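Local coordinates for protein 6-pyruvoyl tetrahydropterin synthase (Plasmodium falciparum, PDB 1Y13) that belongs to the 6-pyruvoyl tetrahydropterin synthase family and binds biopterin and zinc in pockets of a six-chain assembly, at residues I130-S134 with T135-G139; I39-N42 with G43-E46. One frame throughout, in Å; residues are numbered along the deposited sequence.

Interaction 1 (I130-S134 with T135-G139); sequences IKHSS and TEEIG. With BIO (biopterin), chain E.
Glu137 OE1 accepts two backbone N-H groups in succession, from Lys131 N at 3.0 Å and from His132 N, the first meeting it nearly along its C-O axis and the second from above the carboxylate plane. The other oxygen takes the imidazole: His132 ND1 donates to Glu137 OE2 over 2.7 Å, on the syn side but 30° out of the carboxylate plane, with ring and carboxylate planes almost perpendicular at 89°. Three donors thus fix the rotation of this buried carboxylate. The Glu137 chain runs extended beyond CG, which carries its carboxylate from the first turn of the helix back to the preceding loop. Ser134 is the N-cap: its OG accepts from Glu137 N at 3.2 Å, and the hydroxyl is also hydrogen-bonded to Gly67 O of the second subunit. Ser134 O receives Ile138 N at 2.8 Å, a nearly straight bond that begins the helical pattern. Glu136, bent at chi2 (95°), turns instead to biopterin, where OE2 accepts from N2 at 2.7 Å and OE1 from N3 at 3.0 Å; Val69 N of the second subunit also binds OE2. On the apolar side, Ile130 CD1 lies 3.9 Å from Ile138 CG1. The loop after strand 125-128 is thereby tied to the start of helix 135-150, with Ile130 and Ile138 packed against strand 90-93 and Ile138 also touching Phe33 of strand 21-41.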
ATOM      1  N   ILE A 130      -0.426  25.857  19.566  1.00 57.27           N
ATOM      2  CA  ILE A 130      -0.612  24.553  20.203  1.00 55.70           C
ATOM      3  C   ILE A 130       0.366  24.418  21.367  1.00 56.27           C
ATOM      4  O   ILE A 130       1.419  25.054  21.359  1.00 54.60           O
ATOM      5  CB  ILE A 130      -0.437  23.377  19.160  1.00 55.72           C
ATOM      6  CG1 ILE A 130       0.959  23.395  18.523  1.00 53.90           C
ATOM      7  CG2 ILE A 130      -1.518  23.458  18.063  1.00 55.06           C
ATOM      8  CD1 ILE A 130       1.221  22.225  17.552  1.00 52.24           C
ATOM      9  N   LYS A 131       0.050  23.579  22.351  1.00 55.71           N
ATOM     10  CA  LYS A 131       0.924  23.442  23.514  1.00 57.66           C
ATOM     11  C   LYS A 131       2.050  22.444  23.282  1.00 56.81           C
ATOM     12  O   LYS A 131       3.130  22.587  23.849  1.00 55.10           O
ATOM     13  CB  LYS A 131       0.174  23.055  24.797  1.00 58.25           C
ATOM     14  CG  LYS A 131      -1.038  23.872  25.142  1.00 67.05           C
ATOM     15  CD  LYS A 131      -1.610  23.470  26.514  1.00 70.60           C
ATOM     16  CE  LYS A 131      -0.793  23.991  27.719  1.00 68.18           C
ATOM     17  NZ  LYS A 131      -1.717  24.063  28.947  1.00 67.74           N
ATOM     18  N   HIS A 132       1.786  21.426  22.466  1.00 56.24           N
ATOM     19  CA  HIS A 132       2.785  20.429  22.102  1.00 56.60           C
ATOM     20  C   HIS A 132       2.701  20.147  20.610  1.00 56.31           C
ATOM     21  O   HIS A 132       1.623  20.160  20.037  1.00 54.61           O
ATOM     22  CB  HIS A 132       2.580  19.108  22.847  1.00 48.51           C
ATOM     23  CG  HIS A 132       2.289  19.249  24.297  1.00 53.04           C
ATOM     24  ND1 HIS A 132       1.044  19.602  24.772  1.00 54.94           N
ATOM     25  CD2 HIS A 132       3.074  19.080  25.385  1.00 52.94           C
ATOM     26  CE1 HIS A 132       1.077  19.647  26.091  1.00 54.45           C
ATOM     27  NE2 HIS A 132       2.299  19.340  26.486  1.00 54.58           N
ATOM     28  N   SER A 133       3.842  19.874  19.987  1.00 55.43           N
ATOM     29  CA  SER A 133       3.852  19.474  18.586  1.00 56.70           C
ATOM     30  C   SER A 133       3.557  17.973  18.424  1.00 56.26           C
ATOM     31  O   SER A 133       4.229  17.271  17.681  1.00 57.27           O
ATOM     32  CB  SER A 133       5.168  19.854  17.893  1.00 54.13           C
ATOM     33  OG  SER A 133       6.284  19.282  18.560  1.00 57.90           O
ATOM     34  N   SER A 134       2.550  17.485  19.129  1.00 56.92           N
ATOM     35  CA  SER A 134       2.116  16.114  18.976  1.00 55.51           C
ATOM     36  C   SER A 134       1.207  16.055  17.764  1.00 56.65           C
ATOM     37  O   SER A 134       0.621  17.057  17.350  1.00 57.67           O
ATOM     38  CB  SER A 134       1.367  15.640  20.225  1.00 53.24           C
ATOM     39  OG  SER A 134       0.104  16.298  20.360  1.00 53.03           O
ATOM     40  N   THR A 135       1.077  14.862  17.217  1.00 56.74           N
ATOM     41  CA  THR A 135       0.241  14.566  16.071  1.00 56.77           C
ATOM     42  C   THR A 135      -1.233  14.895  16.351  1.00 57.15           C
ATOM     43  O   THR A 135      -1.901  15.484  15.496  1.00 56.07           O
ATOM     44  CB  THR A 135       0.460  13.059  15.674  1.00 61.60           C
ATOM     45  OG1 THR A 135       1.871  12.802  15.642  1.00 66.69           O
ATOM     46  CG2 THR A 135      -0.059  12.774  14.312  1.00 59.84           C
ATOM     47  N   GLU A 136      -1.719  14.529  17.545  1.00 55.96           N
ATOM     48  CA  GLU A 136      -3.042  14.936  18.040  1.00 57.51           C
ATOM     49  C   GLU A 136      -3.261  16.448  17.986  1.00 57.07           C
ATOM     50  O   GLU A 136      -4.240  16.900  17.436  1.00 56.69           O
ATOM     51  CB  GLU A 136      -3.275  14.461  19.490  1.00 53.27           C
ATOM     52  CG  GLU A 136      -3.390  12.947  19.678  1.00 60.95           C
ATOM     53  CD  GLU A 136      -2.062  12.311  20.071  1.00 60.19           C
ATOM     54  OE1 GLU A 136      -1.022  12.727  19.515  1.00 56.74           O
ATOM     55  OE2 GLU A 136      -2.057  11.417  20.952  1.00 55.54           O
ATOM     56  N   GLU A 137      -2.353  17.227  18.572  1.00 56.81           N
ATOM     57  CA  GLU A 137      -2.525  18.684  18.613  1.00 56.46           C
ATOM     58  C   GLU A 137      -2.346  19.358  17.248  1.00 57.22           C
ATOM     59  O   GLU A 137      -3.073  20.296  16.919  1.00 56.76           O
ATOM     60  CB  GLU A 137      -1.629  19.285  19.686  1.00 51.61           C
ATOM     61  CG  GLU A 137      -2.099  18.898  21.106  1.00 60.63           C
ATOM     62  CD  GLU A 137      -1.405  19.673  22.230  1.00 65.80           C
ATOM     63  OE1 GLU A 137      -1.119  20.876  22.054  1.00 75.64           O
ATOM     64  OE2 GLU A 137      -1.161  19.088  23.309  1.00 70.90           O
ATOM     65  N   ILE A 138      -1.387  18.864  16.449  1.00 57.75           N
ATOM     66  CA  ILE A 138      -1.255  19.305  15.059  1.00 57.33           C
ATOM     67  C   ILE A 138      -2.568  18.998  14.277  1.00 57.19           C
ATOM     68  O   ILE A 138      -3.098  19.854  13.574  1.00 56.97           O
ATOM     69  CB  ILE A 138      -0.005  18.687  14.370  1.00 59.44           C
ATOM     70  CG1 ILE A 138       1.301  19.178  15.044  1.00 56.59           C
ATOM     71  CG2 ILE A 138       0.018  19.027  12.882  1.00 54.30           C
ATOM     72  CD1 ILE A 138       2.554  18.356  14.649  1.00 52.28           C
ATOM     73  N   GLY A 139      -3.107  17.797  14.435  1.00 57.01           N
ATOM     74  CA  GLY A 139      -4.425  17.458  13.856  1.00 57.43           C
ATOM     75  C   GLY A 139      -5.572  18.403  14.189  1.00 57.33           C
ATOM     76  O   GLY A 139      -6.319  18.839  13.306  1.00 56.83           O
TER
HETATM   77  N1  BIO E 175       2.596   9.753  20.734  1.00 56.68           N
HETATM   78  N2  BIO E 175       0.284  10.003  20.762  1.00 56.08           N
HETATM   79  C2  BIO E 175       1.502  10.420  20.317  1.00 57.30           C
HETATM   80  N3  BIO E 175       1.664  11.464  19.475  1.00 57.74           N
HETATM   81  C4A BIO E 175       4.084  11.262  19.417  1.00 57.36           C
HETATM   82  C8A BIO E 175       3.849  10.129  20.336  1.00 55.39           C
HETATM   83  N8  BIO E 175       4.937   9.450  20.790  1.00 65.13           N
HETATM   84  C7  BIO E 175       6.200   9.770  20.428  1.00 60.89           C
HETATM   85  C6  BIO E 175       6.435  10.811  19.555  1.00 57.20           C
HETATM   86  N5  BIO E 175       5.372  11.525  19.089  1.00 64.66           N
HETATM   87  C9  BIO E 175       7.845  11.179  19.142  1.00 67.94           C
HETATM   88  O9  BIO E 175       7.983  12.611  18.803  1.00 57.58           O
HETATM   89  C10 BIO E 175       8.419  10.300  17.978  1.00 76.80           C
HETATM   90  O10 BIO E 175       8.196  10.927  16.700  1.00 60.99           O
HETATM   91  C11 BIO E 175       7.915   8.848  17.896  1.00 78.44           C
HETATM   92  O   HOH W   1       4.326  14.962  15.918  1.00 42.58           O

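Interaction 2 (I39-N42 with G43-E46). With BIO (biopterin), chain E.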
ATOM      1  N   ILE A  39       8.991  16.814  20.803  1.00 59.07           N
ATOM      2  CA  ILE A  39       8.031  16.886  21.894  1.00 58.41           C
ATOM      3  C   ILE A  39       8.672  17.276  23.226  1.00 57.77           C
ATOM      4  O   ILE A  39       9.755  16.832  23.569  1.00 55.96           O
ATOM      5  CB  ILE A  39       7.190  15.605  21.950  1.00 62.51           C
ATOM      6  CG1 ILE A  39       6.044  15.755  20.940  1.00 58.32           C
ATOM      7  CG2 ILE A  39       6.660  15.375  23.356  1.00 57.40           C
ATOM      8  CD1 ILE A  39       5.562  14.465  20.358  1.00 66.39           C
ATOM      9  N   ALA A  40       8.009  18.181  23.943  1.00 58.71           N
ATOM     10  CA  ALA A  40       8.440  18.539  25.277  1.00 56.66           C
ATOM     11  C   ALA A  40       7.204  18.731  26.149  1.00 57.53           C
ATOM     12  O   ALA A  40       6.298  19.454  25.771  1.00 57.41           O
ATOM     13  CB  ALA A  40       9.291  19.800  25.218  1.00 52.46           C
ATOM     14  N   TYR A  41       7.148  18.028  27.277  1.00 57.01           N
ATOM     15  CA  TYR A  41       6.097  18.208  28.278  1.00 57.48           C
ATOM     16  C   TYR A  41       6.751  18.107  29.654  1.00 57.90           C
ATOM     17  O   TYR A  41       7.981  17.993  29.732  1.00 58.42           O
ATOM     18  CB  TYR A  41       4.960  17.209  28.086  1.00 57.41           C
ATOM     19  CG  TYR A  41       5.344  15.738  28.042  1.00 58.54           C
ATOM     20  CD1 TYR A  41       5.482  14.995  29.222  1.00 60.72           C
ATOM     21  CD2 TYR A  41       5.513  15.079  26.825  1.00 56.31           C
ATOM     22  CE1 TYR A  41       5.810  13.653  29.192  1.00 61.25           C
ATOM     23  CE2 TYR A  41       5.830  13.732  26.776  1.00 59.59           C
ATOM     24  CZ  TYR A  41       5.982  13.027  27.962  1.00 64.80           C
ATOM     25  OH  TYR A  41       6.297  11.686  27.926  1.00 70.18           O
ATOM     26  N   ASN A  42       5.974  18.165  30.734  1.00 57.78           N
ATOM     27  CA  ASN A  42       6.588  18.202  32.068  1.00 58.39           C
ATOM     28  C   ASN A  42       7.508  17.019  32.361  1.00 57.68           C
ATOM     29  O   ASN A  42       7.085  15.873  32.335  1.00 58.27           O
ATOM     30  CB  ASN A  42       5.551  18.354  33.181  1.00 62.23           C
ATOM     31  CG  ASN A  42       5.065  19.780  33.324  1.00 71.55           C
ATOM     32  OD1 ASN A  42       5.844  20.686  33.659  1.00 74.60           O
ATOM     33  ND2 ASN A  42       3.769  19.995  33.069  1.00 71.12           N
ATOM     34  N   GLY A  43       8.774  17.319  32.626  1.00 58.13           N
ATOM     35  CA  GLY A  43       9.773  16.293  32.931  1.00 58.46           C
ATOM     36  C   GLY A  43      10.264  15.465  31.742  1.00 58.72           C
ATOM     37  O   GLY A  43      10.947  14.466  31.936  1.00 59.96           O
ATOM     38  N   PHE A  44       9.925  15.858  30.512  1.00 57.89           N
ATOM     39  CA  PHE A  44      10.349  15.103  29.319  1.00 58.00           C
ATOM     40  C   PHE A  44      10.643  16.014  28.138  1.00 58.48           C
ATOM     41  O   PHE A  44       9.846  16.899  27.811  1.00 57.71           O
ATOM     42  CB  PHE A  44       9.285  14.082  28.912  1.00 58.62           C
ATOM     43  CG  PHE A  44       9.590  13.329  27.616  1.00 60.88           C
ATOM     44  CD1 PHE A  44       9.186  13.835  26.379  1.00 62.62           C
ATOM     45  CD2 PHE A  44      10.241  12.096  27.644  1.00 58.28           C
ATOM     46  CE1 PHE A  44       9.438  13.127  25.187  1.00 63.19           C
ATOM     47  CE2 PHE A  44      10.497  11.388  26.466  1.00 59.96           C
ATOM     48  CZ  PHE A  44      10.091  11.905  25.234  1.00 58.32           C
ATOM     49  N   ARG A  45      11.773  15.755  27.490  1.00 57.15           N
ATOM     50  CA  ARG A  45      12.201  16.481  26.290  1.00 58.11           C
ATOM     51  C   ARG A  45      12.890  15.466  25.395  1.00 58.96           C
ATOM     52  O   ARG A  45      13.728  14.736  25.877  1.00 60.27           O
ATOM     53  CB  ARG A  45      13.204  17.581  26.673  1.00 57.31           C
ATOM     54  CG  ARG A  45      13.327  18.733  25.668  1.00 70.36           C
ATOM     55  CD  ARG A  45      14.487  18.525  24.651  1.00 74.38           C
ATOM     56  NE  ARG A  45      15.756  18.919  25.255  1.00 73.34           N
ATOM     57  CZ  ARG A  45      16.962  18.486  24.890  1.00 77.81           C
ATOM     58  NH1 ARG A  45      17.125  17.605  23.901  1.00 74.57           N
ATOM     59  NH2 ARG A  45      18.031  18.946  25.538  1.00 79.53           N
ATOM     60  N   GLU A  46      12.537  15.383  24.115  1.00 57.18           N
ATOM     61  CA  GLU A  46      13.254  14.479  23.208  1.00 57.79           C
ATOM     62  C   GLU A  46      14.117  15.303  22.248  1.00 57.90           C
ATOM     63  O   GLU A  46      13.935  16.518  22.127  1.00 57.23           O
ATOM     64  CB  GLU A  46      12.291  13.566  22.422  1.00 56.38           C
ATOM     65  CG  GLU A  46      11.466  14.315  21.382  1.00 55.31           C
ATOM     66  CD  GLU A  46      10.303  13.512  20.789  1.00 60.45           C
ATOM     67  OE1 GLU A  46      10.151  12.304  21.087  1.00 65.23           O
ATOM     68  OE2 GLU A  46       9.530  14.109  20.010  1.00 63.19           O
TER
HETATM   69  N1  BIO E 175       2.596   9.753  20.734  1.00 56.68           N
HETATM   70  N2  BIO E 175       0.284  10.003  20.762  1.00 56.08           N
HETATM   71  C2  BIO E 175       1.502  10.420  20.317  1.00 57.30           C
HETATM   72  N3  BIO E 175       1.664  11.464  19.475  1.00 57.74           N
HETATM   73  C4A BIO E 175       4.084  11.262  19.417  1.00 57.36           C
HETATM   74  C8A BIO E 175       3.849  10.129  20.336  1.00 55.39           C
HETATM   75  N8  BIO E 175       4.937   9.450  20.790  1.00 65.13           N
HETATM   76  C7  BIO E 175       6.200   9.770  20.428  1.00 60.89           C
HETATM   77  C6  BIO E 175       6.435  10.811  19.555  1.00 57.20           C
HETATM   78  N5  BIO E 175       5.372  11.525  19.089  1.00 64.66           N
HETATM   79  C9  BIO E 175       7.845  11.179  19.142  1.00 67.94           C
HETATM   80  O9  BIO E 175       7.983  12.611  18.803  1.00 57.58           O
HETATM   81  C10 BIO E 175       8.419  10.300  17.978  1.00 76.80           C
HETATM   82  O10 BIO E 175       8.196  10.927  16.700  1.00 60.99           O
HETATM   83  C11 BIO E 175       7.915   8.848  17.896  1.00 78.44           C
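The Tyr41 and Phe44 rings lie nearly parallel, with planes at 16°, but are slid apart so that they barely overlap. One face of Tyr41 receives Phe44 CB in a CH-pi contact, 3.8 Å from the ring centroid, while Tyr41 OH stands over one face of Phe44 toward the rim. At the Phe44 edge lies Ile39 CG2, 4.0 Å from Phe44 CE1. As a cross-strand pair the two residues share a face of the ribbon, and their first torsions lay one ring over the other: Tyr41 CG sits between its backbone N and carbonyl carbon (chi1 54°), Phe44 CG anti to its N. Beneath them the pair is antiparallel and hydrogen-bonded, Tyr41 N to Phe44 O and Phe44 N to Tyr41 O, both 3.0 Å. Ala40 and Arg45 make the adjacent non-hydrogen-bonded pair on the opposite face. Further along, Glu46 N donates to Ile39 O at 3.2 Å, and Ile39 N returns a bond to Glu46 OE2 at 2.9 Å, reaching its anti side 35° out of the carboxylate plane. Gly43, with its positive phi, takes the third position of the type II turn from Tyr41 to Phe44 that links the strands of this short two-residue beta hairpin, at whose open end Ile39 and Glu46 line the biopterin pocket.

How the interactions relate
Interactions 1 and 2 have centres about 13 Å apart and meet where the loop before helix 135-150 packs on the hairpin: His132 CD2 is 3.3 Å from Ala40 O, and His132 NE2 is 3.8 Å from Tyr41 CB. Ile39 provides a second junction, its CD1 lying 4.1 Å from Ser134 CA. Around biopterin the two contacts address different parts of the ligand: interaction 1 holds the pterin ring's amino end through Glu136, whereas Ile39 and Glu46 of interaction 2 lie by N5 and the side-chain hydroxyl O9. The side chains of Glu46 and Thr135 are about 4 Å and 6 Å from a bound zinc ion. Ile70 O and Phe72 N of the second subunit also hydrogen-bond the ligand, placing this pocket at a subunit interface.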